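Local coordinates for type IV pilus assembly protein PilF (Thermus thermophilus HB8, PDB 5OIU) that binds and probably hydrolyses ATP as a hexameric AAA+ motor, powering the assembly of type IV pili, at residues Glu294-Arg298 with Leu299-Glu303; Gly377-Leu381 with Glu382-Ala386. All coordinates share one frame; numbering follows the deposited sequence.

Contact 1: Glu294-Arg298 with Leu299-Glu303; sequences ETLRR and LGLSE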
# COMPACT_ATOMS: atom_id res chain seq x y z
N GLU C 294 24.32 -7.88 32.72
CA GLU C 294 23.91 -8.19 31.36
C GLU C 294 22.49 -7.69 31.07
O GLU C 294 22.24 -7.10 30.02
CB GLU C 294 24.01 -9.68 31.10
CG GLU C 294 25.41 -10.14 30.78
CD GLU C 294 25.86 -9.78 29.37
OE1 GLU C 294 25.27 -8.86 28.73
OE2 GLU C 294 26.83 -10.42 28.90
N THR C 295 21.56 -7.93 32.01
CA THR C 295 20.20 -7.42 31.85
C THR C 295 20.20 -5.93 31.54
O THR C 295 19.60 -5.49 30.56
CB THR C 295 19.36 -7.65 33.12
OG1 THR C 295 19.49 -9.00 33.58
CG2 THR C 295 17.91 -7.35 32.83
N LEU C 296 20.88 -5.14 32.39
CA LEU C 296 20.97 -3.69 32.18
C LEU C 296 21.63 -3.35 30.85
O LEU C 296 21.20 -2.42 30.16
CB LEU C 296 21.74 -3.05 33.33
CG LEU C 296 21.14 -3.25 34.72
CD1 LEU C 296 22.07 -2.64 35.76
CD2 LEU C 296 19.75 -2.64 34.80
N ARG C 297 22.68 -4.08 30.49
CA ARG C 297 23.33 -3.90 29.20
C ARG C 297 22.33 -4.07 28.07
O ARG C 297 22.14 -3.16 27.25
CB ARG C 297 24.49 -4.89 29.06
CG ARG C 297 25.85 -4.28 28.76
CD ARG C 297 26.94 -5.35 28.76
NE ARG C 297 27.80 -5.27 29.94
CZ ARG C 297 27.87 -6.21 30.89
NH1 ARG C 297 27.12 -7.30 30.81
NH2 ARG C 297 28.68 -6.06 31.93
N ARG C 298 21.66 -5.22 28.02
CA ARG C 298 20.70 -5.44 26.93
C ARG C 298 19.52 -4.49 27.01
O ARG C 298 18.83 -4.30 26.00
CB ARG C 298 20.21 -6.90 26.90
CG ARG C 298 21.20 -7.94 27.43
CD ARG C 298 22.08 -8.60 26.34
NE ARG C 298 21.29 -9.14 25.23
CZ ARG C 298 20.61 -10.29 25.28
NH1 ARG C 298 19.92 -10.70 24.23
NH2 ARG C 298 20.62 -11.01 26.39
N LEU C 299 19.29 -3.84 28.15
CA LEU C 299 18.31 -2.77 28.24
C LEU C 299 18.89 -1.43 27.83
O LEU C 299 18.29 -0.38 28.10
CB LEU C 299 17.71 -2.71 29.65
CG LEU C 299 16.81 -3.92 29.97
CD1 LEU C 299 16.65 -4.14 31.47
CD2 LEU C 299 15.46 -3.76 29.31
N GLY C 300 20.05 -1.43 27.18
CA GLY C 300 20.59 -0.22 26.61
C GLY C 300 21.16 0.76 27.60
O GLY C 300 21.23 1.96 27.31
N LEU C 301 21.58 0.28 28.77
CA LEU C 301 22.19 1.11 29.80
C LEU C 301 23.71 1.18 29.60
O LEU C 301 24.36 0.17 29.29
CB LEU C 301 21.86 0.57 31.18
CG LEU C 301 21.96 1.55 32.34
CD1 LEU C 301 20.95 2.65 32.13
CD2 LEU C 301 21.70 0.84 33.65
N SER C 302 24.27 2.38 29.76
CA SER C 302 25.70 2.58 29.58
C SER C 302 26.48 1.88 30.67
O SER C 302 26.01 1.74 31.81
CB SER C 302 26.04 4.07 29.60
OG SER C 302 25.97 4.55 30.94
N GLU C 303 27.70 1.45 30.34
CA GLU C 303 28.47 0.68 31.31
C GLU C 303 28.87 1.54 32.50
O GLU C 303 29.02 1.02 33.62
CB GLU C 303 29.70 0.05 30.67
CG GLU C 303 30.07 -1.28 31.30
CD GLU C 303 29.37 -2.45 30.63
OE1 GLU C 303 28.69 -2.25 29.59
OE2 GLU C 303 29.48 -3.58 31.14

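Contact 2: Gly377-Leu381 with Glu382-Ala386; sequences GITTL and EEVLA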
# COMPACT_ATOMS: atom_id res chain seq x y z
N GLY C 377 13.92 2.90 42.65
CA GLY C 377 13.06 2.25 43.62
C GLY C 377 11.59 2.59 43.54
O GLY C 377 10.83 2.16 44.42
N ILE C 378 11.15 3.33 42.53
CA ILE C 378 9.72 3.61 42.41
C ILE C 378 8.94 2.33 42.09
O ILE C 378 7.84 2.10 42.60
CB ILE C 378 9.48 4.69 41.35
CG1 ILE C 378 10.15 5.98 41.80
CG2 ILE C 378 8.02 4.90 41.11
CD1 ILE C 378 10.51 6.90 40.69
N THR C 379 9.51 1.47 41.25
CA THR C 379 8.85 0.25 40.82
C THR C 379 9.88 -0.86 40.68
O THR C 379 11.10 -0.64 40.74
CB THR C 379 8.09 0.48 39.51
OG1 THR C 379 7.35 -0.70 39.18
CG2 THR C 379 9.04 0.82 38.35
N THR C 380 9.38 -2.08 40.51
CA THR C 380 10.24 -3.19 40.17
C THR C 380 10.53 -3.18 38.68
O THR C 380 9.80 -2.59 37.89
CB THR C 380 9.60 -4.51 40.54
OG1 THR C 380 8.49 -4.74 39.66
CG2 THR C 380 9.13 -4.49 41.98
N LEU C 381 11.61 -3.85 38.31
CA LEU C 381 11.86 -4.05 36.89
C LEU C 381 10.80 -4.94 36.25
O LEU C 381 10.45 -4.74 35.09
CB LEU C 381 13.25 -4.63 36.67
CG LEU C 381 13.58 -4.94 35.22
CD1 LEU C 381 13.94 -3.65 34.50
CD2 LEU C 381 14.69 -5.99 35.12
N GLU C 382 10.27 -5.91 37.01
CA GLU C 382 9.25 -6.80 36.45
C GLU C 382 8.02 -6.01 36.02
O GLU C 382 7.49 -6.22 34.93
CB GLU C 382 8.87 -7.89 37.45
CG GLU C 382 9.92 -9.01 37.58
CD GLU C 382 11.18 -8.58 38.35
OE1 GLU C 382 11.06 -7.78 39.30
OE2 GLU C 382 12.30 -9.05 38.01
N GLU C 383 7.56 -5.09 36.88
CA GLU C 383 6.45 -4.22 36.51
C GLU C 383 6.75 -3.50 35.20
O GLU C 383 5.90 -3.46 34.30
CB GLU C 383 6.19 -3.20 37.62
CG GLU C 383 5.25 -3.71 38.67
CD GLU C 383 3.88 -3.99 38.11
OE1 GLU C 383 3.28 -3.05 37.55
OE2 GLU C 383 3.40 -5.15 38.20
N VAL C 384 7.96 -2.96 35.07
CA VAL C 384 8.33 -2.27 33.84
C VAL C 384 8.25 -3.22 32.65
O VAL C 384 7.56 -2.94 31.66
CB VAL C 384 9.74 -1.66 33.98
CG1 VAL C 384 10.25 -1.21 32.63
CG2 VAL C 384 9.71 -0.50 34.99
N LEU C 385 8.97 -4.34 32.72
CA LEU C 385 8.95 -5.32 31.63
C LEU C 385 7.53 -5.76 31.31
O LEU C 385 7.20 -5.98 30.14
CB LEU C 385 9.80 -6.53 31.99
CG LEU C 385 11.23 -6.18 32.34
CD1 LEU C 385 11.99 -7.46 32.67
CD2 LEU C 385 11.87 -5.45 31.18
N ALA C 386 6.68 -5.91 32.33
CA ALA C 386 5.30 -6.29 32.08
C ALA C 386 4.62 -5.30 31.14
O ALA C 386 3.94 -5.70 30.18
CB ALA C 386 4.54 -6.38 33.41

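Contact 1: Glu294-Arg298 with Leu299-Glu303
Arg297 reaches past the end of its helix to Glu303, which opens the next one. From CB its chain leads through CG, 3.6 Å from Glu303 OE1, and CD, which lies beside the same carboxylate. A bend at chi3 (-107°) then turns the guanidinium so that its NE/NH2 edge faces the Glu303 carboxylate. NE gives a hydrogen bond of 2.7 Å to Glu303 OE2, on the syn lone pair of that oxygen. NH2 grips the same OE2, also at 2.7 Å. This side-on salt bridge is nearly flat, with the guanidinium and carboxylate planes 18° apart. NH1 meets Glu294 OE1 at 3.2 Å, so Arg297 joins two acids in one network and its rotation is probably restrained. The backbone ends the helix in a Schellman motif. Leu301 N bonds Leu296 O at 3.1 Å, Gly300 N bonds Arg297 O, and Gly300 takes the positive phi of the C-prime residue. Leu301 CD2 lies 3.9 Å from Leu296 CB, the two side chains pointing the same way. Leu296 and Leu301 both pack on Ile306 of helix 303-308. Leu299 touches Leu371 of helix 366-374, and also Phe263 of the second subunit.

Contact 2: Gly377-Leu381 with Glu382-Ala386
This is a local helix N-cap, buried where the loop after helix 366-374 enters helix 381-387. Thr380 is the N-cap residue. Its OG1 accepts from Glu383 N at 3.0 Å, and the bond is nearly straight at 170°. The hydroxyl can reach this amide because OG1 stands between the backbone N and the carbonyl carbon (chi1 69°). OG1 is also hydrogen-bonded to Tyr325 OH. A valine here would probably leave Glu383 N without its cap and Tyr325 without this partner. Val384 N adds a weak bond to Thr380 O. The Thr379 side chain crosses those of Glu383 and Val384 at about a right angle. Its OG1 sits 3.2 Å from Glu383 CB and is hydrogen-bonded to Arg279 O, while its CG2 meets Val384 CG2 at 3.7 Å. Glu383 OE2 forms a salt bridge with Arg279 and OE1 one with Arg387. Thr379 and Glu383 thus both fasten the helix start to strand 269-281. Leu385 also packs on Asn264 of the second subunit. Leu385 N bonds Leu381 O at 2.8 Å, and Leu385 CD1 rests 3.9 Å from Leu381 CG.

From the N terminus, the chain first forms an antiparallel sheet, then most of the mixed sheet that carries the P-loop, and then reaches contact 1, which closes the short turn between helices 293-298 and 303-308. It continues through strands 311-314, 325-326 and 328-336 and three more helices. Contact 2 follows, at the turn from helix 366-374 into helix 381-387. The two are in series and neither encloses the other. In space they meet: Leu381 CD1 lies 4.1 Å from Leu299 CD1, and Leu381 CD2 packs on Thr295 CG2. Helix 366-374 lies against both. Each spans a helix end and the next helix start. Both also touch the second subunit.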